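Local coordinates for protein triphenylmethane reductase (Citrobacter sp., PDB 2JL1) that reduces triphenylmethane dyes, binding NADP(+) in a Rossmann-type domain of the NmrA-like family and probably drawing its reducing hydride from NADPH, at residues I102-A108 with T136-L142; L71-G75 with H87-V91; V148-R153 with T280-K286. One frame throughout, in Å; residues are numbered along the deposited sequence.

Interaction 1: residues I102-A108 with T136-L142; sequences IAYTGYA and TFLRNAL. With NAP (NADP nicotinamide-adenine-dinucleotide phosphate), chain B; GOL (glycerol), chain F.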
loop_
_atom_site.group_PDB
_atom_site.type_symbol
_atom_site.label_atom_id
_atom_site.label_comp_id
_atom_site.label_asym_id
_atom_site.label_seq_id
_atom_site.Cartn_x
_atom_site.Cartn_y
_atom_site.Cartn_z
ATOM N N ILE A 102 -11.424 2.814 12.390
ATOM C CA ILE A 102 -11.660 2.184 11.104
ATOM C C ILE A 102 -11.352 0.672 11.124
ATOM O O ILE A 102 -10.243 0.267 11.472
ATOM C CB ILE A 102 -10.887 2.908 9.978
ATOM C CG1 ILE A 102 -11.195 2.298 8.614
ATOM C CG2 ILE A 102 -9.382 2.883 10.236
ATOM C CD1 ILE A 102 -11.202 3.345 7.499
ATOM N N ALA A 103 -12.338 -0.142 10.747
ATOM C CA ALA A 103 -12.130 -1.581 10.483
ATOM C C ALA A 103 -12.151 -1.796 8.975
ATOM O O ALA A 103 -13.016 -1.230 8.297
ATOM C CB ALA A 103 -13.227 -2.429 11.134
ATOM N N TYR A 104 -11.244 -2.640 8.473
ATOM C CA TYR A 104 -11.095 -2.893 7.049
ATOM C C TYR A 104 -11.069 -4.418 6.758
ATOM O O TYR A 104 -10.322 -5.164 7.392
ATOM C CB TYR A 104 -9.812 -2.219 6.513
ATOM C CG TYR A 104 -9.513 -2.606 5.068
ATOM C CD1 TYR A 104 -10.390 -2.254 4.029
ATOM C CD2 TYR A 104 -8.403 -3.380 4.757
ATOM C CE1 TYR A 104 -10.144 -2.639 2.710
ATOM C CE2 TYR A 104 -8.149 -3.778 3.432
ATOM C CZ TYR A 104 -9.024 -3.411 2.432
ATOM O OH TYR A 104 -8.779 -3.810 1.154
ATOM N N THR A 105 -11.896 -4.864 5.812
ATOM C CA THR A 105 -11.935 -6.264 5.396
ATOM C C THR A 105 -10.811 -6.533 4.397
ATOM O O THR A 105 -10.949 -6.266 3.175
ATOM C CB THR A 105 -13.291 -6.653 4.743
ATOM O OG1 THR A 105 -13.525 -5.826 3.608
ATOM C CG2 THR A 105 -14.440 -6.499 5.755
ATOM N N GLY A 106 -9.721 -7.078 4.922
ATOM C CA GLY A 106 -8.514 -7.387 4.143
ATOM C C GLY A 106 -8.517 -8.855 3.774
ATOM O O GLY A 106 -9.572 -9.444 3.557
ATOM N N TYR A 107 -7.336 -9.435 3.670
ATOM C CA TYR A 107 -7.200 -10.803 3.177
ATOM C C TYR A 107 -6.147 -11.468 4.058
ATOM O O TYR A 107 -5.073 -10.902 4.276
ATOM C CB TYR A 107 -6.824 -10.776 1.695
ATOM C CG TYR A 107 -6.637 -12.124 1.043
ATOM C CD1 TYR A 107 -7.677 -13.067 1.033
ATOM C CD2 TYR A 107 -5.434 -12.450 0.414
ATOM C CE1 TYR A 107 -7.520 -14.331 0.426
ATOM C CE2 TYR A 107 -5.260 -13.715 -0.206
ATOM C CZ TYR A 107 -6.319 -14.645 -0.194
ATOM O OH TYR A 107 -6.175 -15.895 -0.786
ATOM N N ALA A 108 -6.497 -12.628 4.625
ATOM C CA ALA A 108 -5.658 -13.320 5.590
ATOM C C ALA A 108 -4.355 -13.722 4.946
ATOM O O ALA A 108 -4.313 -14.124 3.768
ATOM C CB ALA A 108 -6.373 -14.552 6.138
ATOM N N THR A 136 -8.675 -1.721 12.873
ATOM C CA THR A 136 -8.732 -3.163 13.034
ATOM C C THR A 136 -8.707 -3.757 11.635
ATOM O O THR A 136 -9.575 -3.465 10.823
ATOM C CB THR A 136 -10.011 -3.664 13.726
ATOM O OG1 THR A 136 -10.191 -2.997 14.994
ATOM C CG2 THR A 136 -9.890 -5.181 13.981
ATOM N N PHE A 137 -7.721 -4.599 11.367
ATOM C CA PHE A 137 -7.638 -5.246 10.068
ATOM C C PHE A 137 -8.239 -6.637 10.220
ATOM O O PHE A 137 -7.709 -7.504 10.923
ATOM C CB PHE A 137 -6.190 -5.276 9.574
ATOM C CG PHE A 137 -5.622 -3.913 9.304
ATOM C CD1 PHE A 137 -4.266 -3.665 9.487
ATOM C CD2 PHE A 137 -6.442 -2.870 8.878
ATOM C CE1 PHE A 137 -3.726 -2.415 9.213
ATOM C CE2 PHE A 137 -5.895 -1.595 8.643
ATOM C CZ PHE A 137 -4.539 -1.382 8.817
ATOM N N LEU A 138 -9.412 -6.787 9.634
ATOM C CA LEU A 138 -10.185 -7.997 9.660
ATOM C C LEU A 138 -9.766 -8.744 8.408
ATOM O O LEU A 138 -10.325 -8.542 7.316
ATOM C CB LEU A 138 -11.692 -7.643 9.608
ATOM C CG LEU A 138 -12.251 -6.829 10.787
ATOM C CD1 LEU A 138 -13.639 -6.202 10.459
ATOM C CD2 LEU A 138 -12.319 -7.669 12.060
ATOM N N ARG A 139 -8.729 -9.562 8.530
ATOM C CA ARG A 139 -8.148 -10.183 7.339
ATOM C C ARG A 139 -8.905 -11.463 7.019
ATOM O O ARG A 139 -8.645 -12.509 7.605
ATOM C CB ARG A 139 -6.662 -10.472 7.561
ATOM C CG ARG A 139 -5.785 -9.234 7.633
ATOM C CD ARG A 139 -4.342 -9.663 7.667
ATOM N NE ARG A 139 -3.440 -8.604 7.219
ATOM C CZ ARG A 139 -2.159 -8.826 6.905
ATOM N NH1 ARG A 139 -1.652 -10.056 7.015
ATOM N NH2 ARG A 139 -1.382 -7.837 6.479
ATOM N N ASN A 140 -9.871 -11.369 6.108
ATOM C CA ASN A 140 -10.804 -12.470 5.878
ATOM C C ASN A 140 -10.187 -13.573 5.028
ATOM O O ASN A 140 -9.413 -13.296 4.128
ATOM C CB ASN A 140 -12.093 -11.964 5.222
ATOM C CG ASN A 140 -12.956 -11.149 6.172
ATOM O OD1 ASN A 140 -12.756 -11.162 7.396
ATOM N ND2 ASN A 140 -13.893 -10.404 5.611
ATOM N N ALA A 141 -10.570 -14.821 5.320
ATOM C CA ALA A 141 -10.339 -15.945 4.429
ATOM C C ALA A 141 -11.195 -15.829 3.159
ATOM O O ALA A 141 -12.158 -15.052 3.099
ATOM C CB ALA A 141 -10.715 -17.253 5.151
ATOM N N LEU A 142 -10.848 -16.623 2.146
ATOM C CA LEU A 142 -11.785 -16.893 1.070
ATOM C C LEU A 142 -13.128 -17.353 1.650
ATOM O O LEU A 142 -13.153 -18.004 2.694
ATOM C CB LEU A 142 -11.224 -17.970 0.149
ATOM C CG LEU A 142 -9.875 -17.670 -0.519
ATOM C CD1 LEU A 142 -9.406 -18.949 -1.263
ATOM C CD2 LEU A 142 -10.022 -16.463 -1.494
HETATM P PA NAP B . -20.580 -8.178 -3.093
HETATM O O1A NAP B . -20.218 -8.366 -4.525
HETATM O O2A NAP B . -21.857 -8.798 -2.680
HETATM O O5B NAP B . -20.593 -6.634 -2.696
HETATM C C5B NAP B . -19.674 -5.681 -3.183
HETATM C C4B NAP B . -20.202 -4.350 -2.670
HETATM O O4B NAP B . -19.371 -3.277 -3.093
HETATM C C3B NAP B . -21.599 -4.120 -3.247
HETATM O O3B NAP B . -22.464 -3.694 -2.226
HETATM C C2B NAP B . -21.405 -2.999 -4.229
HETATM O O2B NAP B . -22.500 -2.138 -4.223
HETATM C C1B NAP B . -20.216 -2.278 -3.630
HETATM N N9A NAP B . -19.591 -1.424 -4.649
HETATM C C8A NAP B . -19.165 -1.772 -5.901
HETATM N N7A NAP B . -18.663 -0.662 -6.492
HETATM C C5A NAP B . -18.791 0.382 -5.638
HETATM C C6A NAP B . -18.455 1.732 -5.736
HETATM N N6A NAP B . -17.896 2.223 -6.838
HETATM N N1A NAP B . -18.711 2.562 -4.669
HETATM C C2A NAP B . -19.304 2.070 -3.527
HETATM N N3A NAP B . -19.628 0.736 -3.429
HETATM C C4A NAP B . -19.378 -0.089 -4.477
HETATM O O3 NAP B . -19.352 -8.783 -2.217
HETATM P PN NAP B . -19.362 -9.630 -0.848
HETATM O O1N NAP B . -20.239 -8.912 0.092
HETATM O O2N NAP B . -19.626 -11.060 -1.165
HETATM O O5D NAP B . -17.819 -9.423 -0.319
HETATM C C5D NAP B . -17.381 -8.139 0.105
HETATM C C4D NAP B . -15.992 -7.747 -0.409
HETATM O O4D NAP B . -15.067 -8.773 -0.090
HETATM C C3D NAP B . -15.941 -7.595 -1.932
HETATM O O3D NAP B . -16.174 -6.291 -2.399
HETATM C C2D NAP B . -14.553 -8.077 -2.313
HETATM O O2D NAP B . -13.570 -7.063 -2.324
HETATM C C1D NAP B . -14.203 -9.026 -1.187
HETATM N N1N NAP B . -14.303 -10.402 -1.701
HETATM C C2N NAP B . -13.780 -11.387 -0.924
HETATM C C3N NAP B . -13.795 -12.681 -1.357
HETATM C C7N NAP B . -13.215 -13.749 -0.533
HETATM O O7N NAP B . -13.395 -15.081 -1.007
HETATM N N7N NAP B . -12.535 -13.386 0.561
HETATM C C4N NAP B . -14.444 -13.012 -2.565
HETATM C C5N NAP B . -15.052 -12.020 -3.295
HETATM C C6N NAP B . -14.927 -10.691 -2.878
HETATM P P2B NAP B . -23.707 -2.283 -5.286
HETATM O O1X NAP B . -24.816 -3.060 -4.603
HETATM O O2X NAP B . -23.282 -3.020 -6.545
HETATM O O3X NAP B . -24.125 -0.864 -5.608
HETATM C C1 GOL F . -6.961 -17.723 1.976
HETATM O O1 GOL F . -8.221 -17.938 2.602
HETATM C C2 GOL F . -5.996 -16.925 2.878
HETATM O O2 GOL F . -5.204 -17.777 3.647
HETATM C C3 GOL F . -5.039 -16.100 2.012
HETATM O O3 GOL F . -3.669 -16.240 2.334
#
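A103 and Y104 lie alongside T136 and F137 in a parallel strand pair, and alternating N-H...O bonds join the two backbones. T136 N meets I102 O at 2.9 Å, Y104 N meets T136 O at 3.0 Å, and G106 N reaches L138 O at 2.9 Å; N140 N to G106 O, 3.2 Å, is weak. The axes of 102-107 and 136-140 cross at -39°, 4.0 Å apart at closest.

A103 CB packs diagonally on L138 CD1 at 3.9 Å, on the same face, while Y104 CB meets the F137 ring obliquely, in register. T105 sets CB and CG2 against N140 ND2, and its OG1 bonds S74 N. G106 has no side chain beside R139, whose extended chain carries its guanidinium to salt bridges with E125 and E111. The Y107 ring, its CG anti to the backbone N (chi1 180°), brings CE1 to L142 CD2 at 3.8 Å; its hydroxyl bonds E259. Just past the strand, A141 O accepts a 3.1 Å bond from the nicotinamide amide N7N.

The pair belongs to the beta-alpha-beta unit 101-107, 117-130, 135-140: Y104 rests on helix 117-130, L138 on helix 175-186, with strands 69-72 and 194-198 flanking.

Interaction 2: residues L71-G75 with H87-V91; sequences LFISG and HANVV. With NAP (NADP nicotinamide-adenine-dinucleotide phosphate), chain B.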
loop_
_atom_site.group_PDB
_atom_site.type_symbol
_atom_site.label_atom_id
_atom_site.label_comp_id
_atom_site.label_asym_id
_atom_site.label_seq_id
_atom_site.Cartn_x
_atom_site.Cartn_y
_atom_site.Cartn_z
ATOM N N LEU A 71 -16.837 0.638 9.190
ATOM C CA LEU A 71 -16.423 -0.647 8.595
ATOM C C LEU A 71 -16.293 -0.439 7.089
ATOM O O LEU A 71 -17.290 -0.281 6.374
ATOM C CB LEU A 71 -17.373 -1.790 8.942
ATOM C CG LEU A 71 -16.982 -3.135 8.274
ATOM C CD1 LEU A 71 -15.629 -3.682 8.820
ATOM C CD2 LEU A 71 -18.075 -4.165 8.417
ATOM N N PHE A 72 -15.041 -0.427 6.635
ATOM C CA PHE A 72 -14.684 -0.226 5.257
ATOM C C PHE A 72 -14.621 -1.647 4.657
ATOM O O PHE A 72 -13.704 -2.404 4.943
ATOM C CB PHE A 72 -13.330 0.499 5.238
ATOM C CG PHE A 72 -12.693 0.628 3.873
ATOM C CD1 PHE A 72 -13.387 0.284 2.709
ATOM C CD2 PHE A 72 -11.394 1.116 3.759
ATOM C CE1 PHE A 72 -12.786 0.385 1.454
ATOM C CE2 PHE A 72 -10.799 1.246 2.501
ATOM C CZ PHE A 72 -11.512 0.850 1.350
ATOM N N ILE A 73 -15.640 -2.025 3.888
ATOM C CA ILE A 73 -15.654 -3.327 3.219
ATOM C C ILE A 73 -15.054 -3.095 1.849
ATOM O O ILE A 73 -15.460 -2.168 1.161
ATOM C CB ILE A 73 -17.093 -3.912 3.124
ATOM C CG1 ILE A 73 -17.635 -4.234 4.534
ATOM C CG2 ILE A 73 -17.138 -5.132 2.134
ATOM C CD1 ILE A 73 -19.056 -4.800 4.543
ATOM N N SER A 74 -14.089 -3.933 1.438
ATOM C CA SER A 74 -13.359 -3.696 0.194
ATOM C C SER A 74 -14.276 -3.720 -1.027
ATOM O O SER A 74 -15.315 -4.367 -1.010
ATOM C CB SER A 74 -12.194 -4.698 0.026
ATOM O OG SER A 74 -12.616 -6.037 0.272
ATOM N N GLY A 75 -13.894 -3.004 -2.083
ATOM C CA GLY A 75 -14.701 -2.983 -3.299
ATOM C C GLY A 75 -14.622 -4.287 -4.080
ATOM O O GLY A 75 -13.760 -5.111 -3.800
ATOM N N HIS A 87 -9.962 2.676 -3.027
ATOM C CA HIS A 87 -9.626 2.491 -1.620
ATOM C C HIS A 87 -8.877 3.697 -1.073
ATOM O O HIS A 87 -9.121 4.108 0.042
ATOM C CB HIS A 87 -8.811 1.206 -1.425
ATOM C CG HIS A 87 -9.625 -0.058 -1.513
ATOM N ND1 HIS A 87 -9.188 -1.256 -0.999
ATOM C CD2 HIS A 87 -10.850 -0.303 -2.047
ATOM C CE1 HIS A 87 -10.108 -2.186 -1.205
ATOM N NE2 HIS A 87 -11.129 -1.631 -1.829
ATOM N N ALA A 88 -7.962 4.273 -1.847
ATOM C CA ALA A 88 -7.242 5.460 -1.376
ATOM C C ALA A 88 -8.192 6.640 -1.136
ATOM O O ALA A 88 -8.027 7.367 -0.160
ATOM C CB ALA A 88 -6.119 5.858 -2.322
ATOM N N ASN A 89 -9.177 6.815 -2.024
ATOM C CA ASN A 89 -10.231 7.824 -1.841
ATOM C C ASN A 89 -11.022 7.589 -0.562
ATOM O O ASN A 89 -11.349 8.548 0.145
ATOM C CB ASN A 89 -11.236 7.825 -3.002
ATOM C CG ASN A 89 -10.663 8.333 -4.304
ATOM O OD1 ASN A 89 -9.676 9.081 -4.347
ATOM N ND2 ASN A 89 -11.321 7.935 -5.408
ATOM N N VAL A 90 -11.357 6.323 -0.276
ATOM C CA VAL A 90 -12.106 5.993 0.947
ATOM C C VAL A 90 -11.334 6.410 2.202
ATOM O O VAL A 90 -11.869 7.097 3.082
ATOM C CB VAL A 90 -12.472 4.485 1.016
ATOM C CG1 VAL A 90 -13.048 4.130 2.376
ATOM C CG2 VAL A 90 -13.489 4.147 -0.079
ATOM N N VAL A 91 -10.078 5.994 2.276
ATOM C CA VAL A 91 -9.209 6.266 3.423
ATOM C C VAL A 91 -9.048 7.774 3.616
ATOM O O VAL A 91 -9.128 8.261 4.755
ATOM C CB VAL A 91 -7.833 5.572 3.247
ATOM C CG1 VAL A 91 -6.884 5.916 4.385
ATOM C CG2 VAL A 91 -8.017 4.071 3.157
HETATM P PA NAP B . -20.580 -8.178 -3.093
HETATM O O1A NAP B . -20.218 -8.366 -4.525
HETATM O O2A NAP B . -21.857 -8.798 -2.680
HETATM O O5B NAP B . -20.593 -6.634 -2.696
HETATM C C5B NAP B . -19.674 -5.681 -3.183
HETATM C C4B NAP B . -20.202 -4.350 -2.670
HETATM O O4B NAP B . -19.371 -3.277 -3.093
HETATM C C3B NAP B . -21.599 -4.120 -3.247
HETATM O O3B NAP B . -22.464 -3.694 -2.226
HETATM C C2B NAP B . -21.405 -2.999 -4.229
HETATM O O2B NAP B . -22.500 -2.138 -4.223
HETATM C C1B NAP B . -20.216 -2.278 -3.630
HETATM N N9A NAP B . -19.591 -1.424 -4.649
HETATM C C8A NAP B . -19.165 -1.772 -5.901
HETATM N N7A NAP B . -18.663 -0.662 -6.492
HETATM C C5A NAP B . -18.791 0.382 -5.638
HETATM C C6A NAP B . -18.455 1.732 -5.736
HETATM N N6A NAP B . -17.896 2.223 -6.838
HETATM N N1A NAP B . -18.711 2.562 -4.669
HETATM C C2A NAP B . -19.304 2.070 -3.527
HETATM N N3A NAP B . -19.628 0.736 -3.429
HETATM C C4A NAP B . -19.378 -0.089 -4.477
HETATM O O3 NAP B . -19.352 -8.783 -2.217
HETATM P PN NAP B . -19.362 -9.630 -0.848
HETATM O O1N NAP B . -20.239 -8.912 0.092
HETATM O O2N NAP B . -19.626 -11.060 -1.165
HETATM O O5D NAP B . -17.819 -9.423 -0.319
HETATM C C5D NAP B . -17.381 -8.139 0.105
HETATM C C4D NAP B . -15.992 -7.747 -0.409
HETATM O O4D NAP B . -15.067 -8.773 -0.090
HETATM C C3D NAP B . -15.941 -7.595 -1.932
HETATM O O3D NAP B . -16.174 -6.291 -2.399
HETATM C C2D NAP B . -14.553 -8.077 -2.313
HETATM O O2D NAP B . -13.570 -7.063 -2.324
HETATM C C1D NAP B . -14.203 -9.026 -1.187
HETATM N N1N NAP B . -14.303 -10.402 -1.701
HETATM C C2N NAP B . -13.780 -11.387 -0.924
HETATM C C3N NAP B . -13.795 -12.681 -1.357
HETATM C C7N NAP B . -13.215 -13.749 -0.533
HETATM O O7N NAP B . -13.395 -15.081 -1.007
HETATM N N7N NAP B . -12.535 -13.386 0.561
HETATM C C4N NAP B . -14.444 -13.012 -2.565
HETATM C C5N NAP B . -15.052 -12.020 -3.295
HETATM C C6N NAP B . -14.927 -10.691 -2.878
HETATM P P2B NAP B . -23.707 -2.283 -5.286
HETATM O O1X NAP B . -24.816 -3.060 -4.603
HETATM O O2X NAP B . -23.282 -3.020 -6.545
HETATM O O3X NAP B . -24.125 -0.864 -5.608
#
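F72 and V90 face each other with their CA atoms 8.0 Å apart, while S74 and H87 draw in to 7.5 Å between CA atoms; helix 80-96 packs beside residues 72-75. The F72 side chain points toward the helix, CG anti to the backbone N, and its ring is gripped in two ways. V90 CG1 sits over the centre of one face, 3.5 Å from the F72 ring centroid and 5° off the normal, a CH-pi contact. At the rim, F72 CZ meets H87 CG at 3.5 Å, the edge of F72 running into the face of H87 in a T-shaped pair with planes at 73°.

The imidazole is held from its edges: G75 N donates to H87 NE2 at 3.1 Å, almost straight (171°) and close to the ring plane, and T124 OG1 pairs with ND1. NE2 thus acts as acceptor, and S74 CB lies near CE1. The same S74-G75 backbone meets the nicotinamide ribose, where NAP O3D donates to S74 O at 2.5 Å. This is the loop after strand 69-72 in the beta-alpha-beta unit 69-72, 80-96, 101-107 of a Rossmann-type fold, with the cofactor ribose bound at the C-terminal edge of the parallel sheet.

Interaction 3: residues V148-R153 with T280-K286; sequences VNEGLR and TVKQALK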
loop_
_atom_site.group_PDB
_atom_site.type_symbol
_atom_site.label_atom_id
_atom_site.label_comp_id
_atom_site.label_asym_id
_atom_site.label_seq_id
_atom_site.Cartn_x
_atom_site.Cartn_y
_atom_site.Cartn_z
ATOM N N VAL A 148 -19.288 -23.600 -1.868
ATOM C CA VAL A 148 -20.379 -24.390 -1.333
ATOM C C VAL A 148 -21.637 -23.534 -1.376
ATOM O O VAL A 148 -21.846 -22.666 -0.543
ATOM C CB VAL A 148 -20.087 -24.859 0.110
ATOM C CG1 VAL A 148 -21.236 -25.713 0.642
ATOM C CG2 VAL A 148 -18.762 -25.645 0.180
ATOM N N ASN A 149 -22.469 -23.798 -2.373
ATOM C CA ASN A 149 -23.642 -22.982 -2.653
ATOM C C ASN A 149 -24.595 -23.871 -3.427
ATOM O O ASN A 149 -24.281 -25.057 -3.644
ATOM C CB ASN A 149 -23.264 -21.711 -3.448
ATOM C CG ASN A 149 -22.405 -22.011 -4.672
ATOM O OD1 ASN A 149 -22.812 -22.754 -5.568
ATOM N ND2 ASN A 149 -21.205 -21.448 -4.703
ATOM N N GLU A 150 -25.738 -23.307 -3.842
ATOM C CA GLU A 150 -26.802 -24.063 -4.532
ATOM C C GLU A 150 -26.308 -24.714 -5.823
ATOM O O GLU A 150 -26.866 -25.712 -6.277
ATOM C CB GLU A 150 -28.014 -23.158 -4.805
ATOM C CG GLU A 150 -27.714 -21.990 -5.778
ATOM C CD GLU A 150 -28.840 -20.958 -5.872
ATOM O OE1 GLU A 150 -30.009 -21.317 -5.588
ATOM O OE2 GLU A 150 -28.553 -19.786 -6.239
ATOM N N GLY A 151 -25.270 -24.117 -6.403
ATOM C CA GLY A 151 -24.572 -24.635 -7.574
ATOM C C GLY A 151 -24.036 -26.050 -7.442
ATOM O O GLY A 151 -23.813 -26.719 -8.462
ATOM N N LEU A 152 -23.817 -26.510 -6.207
ATOM C CA LEU A 152 -23.404 -27.895 -5.947
ATOM C C LEU A 152 -24.425 -28.932 -6.431
ATOM O O LEU A 152 -24.071 -30.087 -6.624
ATOM C CB LEU A 152 -23.083 -28.128 -4.464
ATOM C CG LEU A 152 -21.714 -27.613 -3.949
ATOM C CD1 LEU A 152 -21.498 -28.166 -2.596
ATOM C CD2 LEU A 152 -20.558 -28.037 -4.873
ATOM N N ARG A 153 -25.675 -28.517 -6.633
ATOM C CA ARG A 153 -26.713 -29.382 -7.229
ATOM C C ARG A 153 -26.259 -29.924 -8.567
ATOM O O ARG A 153 -26.568 -31.061 -8.918
ATOM C CB ARG A 153 -28.037 -28.629 -7.400
ATOM C CG ARG A 153 -28.756 -28.408 -6.092
ATOM C CD ARG A 153 -29.892 -27.401 -6.223
ATOM N NE ARG A 153 -30.779 -27.481 -5.060
ATOM C CZ ARG A 153 -30.724 -26.684 -3.987
ATOM N NH1 ARG A 153 -29.828 -25.700 -3.889
ATOM N NH2 ARG A 153 -31.594 -26.871 -3.003
ATOM N N THR A 280 -22.911 -26.309 6.362
ATOM C CA THR A 280 -22.949 -25.362 5.249
ATOM C C THR A 280 -23.408 -26.064 3.975
ATOM O O THR A 280 -24.182 -25.500 3.204
ATOM C CB THR A 280 -21.571 -24.631 5.080
ATOM O OG1 THR A 280 -21.241 -23.978 6.320
ATOM C CG2 THR A 280 -21.637 -23.587 3.979
ATOM N N VAL A 281 -22.943 -27.294 3.752
ATOM C CA VAL A 281 -23.390 -28.069 2.582
ATOM C C VAL A 281 -24.913 -28.314 2.666
ATOM O O VAL A 281 -25.639 -28.138 1.677
ATOM C CB VAL A 281 -22.595 -29.406 2.403
ATOM C CG1 VAL A 281 -23.235 -30.300 1.346
ATOM C CG2 VAL A 281 -21.116 -29.127 2.040
ATOM N N LYS A 282 -25.397 -28.683 3.852
ATOM C CA LYS A 282 -26.830 -28.933 4.022
ATOM C C LYS A 282 -27.652 -27.697 3.711
ATOM O O LYS A 282 -28.660 -27.796 3.017
ATOM C CB LYS A 282 -27.171 -29.446 5.412
ATOM C CG LYS A 282 -26.721 -30.856 5.689
ATOM C CD LYS A 282 -27.324 -31.307 7.011
ATOM C CE LYS A 282 -26.542 -32.430 7.644
ATOM N NZ LYS A 282 -27.279 -32.919 8.854
ATOM N N GLN A 283 -27.223 -26.545 4.234
ATOM C CA GLN A 283 -27.900 -25.270 3.993
ATOM C C GLN A 283 -27.905 -24.922 2.509
ATOM O O GLN A 283 -28.940 -24.533 1.964
ATOM C CB GLN A 283 -27.226 -24.134 4.776
ATOM C CG GLN A 283 -27.498 -24.138 6.273
ATOM C CD GLN A 283 -26.528 -23.264 7.054
ATOM O OE1 GLN A 283 -25.720 -22.527 6.474
ATOM N NE2 GLN A 283 -26.599 -23.341 8.377
ATOM N N ALA A 284 -26.756 -25.071 1.857
ATOM C CA ALA A 284 -26.605 -24.732 0.436
ATOM C C ALA A 284 -27.589 -25.502 -0.444
ATOM O O ALA A 284 -28.109 -24.976 -1.427
ATOM C CB ALA A 284 -25.175 -24.998 -0.028
ATOM N N LEU A 285 -27.822 -26.757 -0.076
ATOM C CA LEU A 285 -28.695 -27.642 -0.824
ATOM C C LEU A 285 -30.101 -27.720 -0.250
ATOM O O LEU A 285 -30.956 -28.371 -0.837
ATOM C CB LEU A 285 -28.126 -29.048 -0.814
ATOM C CG LEU A 285 -26.788 -29.342 -1.453
ATOM C CD1 LEU A 285 -26.543 -30.806 -1.200
ATOM C CD2 LEU A 285 -26.796 -29.013 -2.942
ATOM N N LYS A 286 -30.326 -27.063 0.886
ATOM C CA LYS A 286 -31.485 -27.318 1.764
ATOM C C LYS A 286 -31.799 -28.827 1.914
ATOM O O LYS A 286 -32.912 -29.284 1.627
ATOM C CB LYS A 286 -32.707 -26.466 1.385
ATOM C CG LYS A 286 -32.954 -26.280 -0.113
ATOM C CD LYS A 286 -33.759 -25.019 -0.420
ATOM C CE LYS A 286 -32.905 -23.750 -0.313
ATOM N NZ LYS A 286 -33.723 -22.527 -0.548
#
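R153 lies against L285 where the loop between helices 144-147 and 153-158 packs on helix 277-285, whose C-terminus closes in a Schellman motif: K286 has positive phi (41°), and two bonds run back into the last turn, K286 N to Q283 O being one. The loop backbone approaches most closely at N149, where N149 CA is 4.6 Å from A284 CA.

R153 can be followed outward. CB leads to CG, which lies anti to the carbonyl carbon; R153 CG packs on L285 CD2 at 3.8 Å, the two side chains running antiparallel alongside one another. From CG the chain runs extended to NE, then chi4 of 97° swings the guanidinium across the helix end. There CZ passes over L285, whose CA lies above one face of the group, while K286 CG lies at its edge. R153 NH1 donates a weak bond to A284 O at 3.1 Å and a bent 128°. NH2 comes near L285 O, but at an angle too poor for a hydrogen bond. The arginine thus lies against carbonyls of the last helical turn, where the helix dipole would probably favour a positive charge.

At the other end V148, pointing toward the helix and lying nearly perpendicular to V281, puts V148 CG1 against V281 CG2 at 3.7 Å and also against T280 CG2. A284 CB fills the middle, meeting N149 C at 3.6 Å. L209 of helix 206-217 covers V148 and V281, so the apolar end is buried between loop and two helices, whereas the arginine end is partly exposed. L152 adds its CB to the L285 methyl CD2. Through a CA-H...O contact, E150 CA lies 3.5 Å from A284 O, the carbonyl that also takes the weak bond from R153 NH1.

Interactions 1 and 2 share the sheet through neighbouring strands 69-72 and 101-107, their centres 12 Å apart, and they touch directly: A103 O lies 2.7 Å from F72 N, and T105 OG1 lies 2.9 Å from S74 N, both probable hydrogen bonds. Both also reach NADP: the ends of strands 69-72 and 135-140, with 101-107 between them, reach the ribose and the carboxamide of the nicotinamide half. Interaction 3 is set apart: its centre is about 25 Å from that of interaction 1 and 31 Å from that of interaction 2, on the opposite side of the chain's centre from the latter. It does not touch the cofactor; the N149 side chain is about 11 Å away.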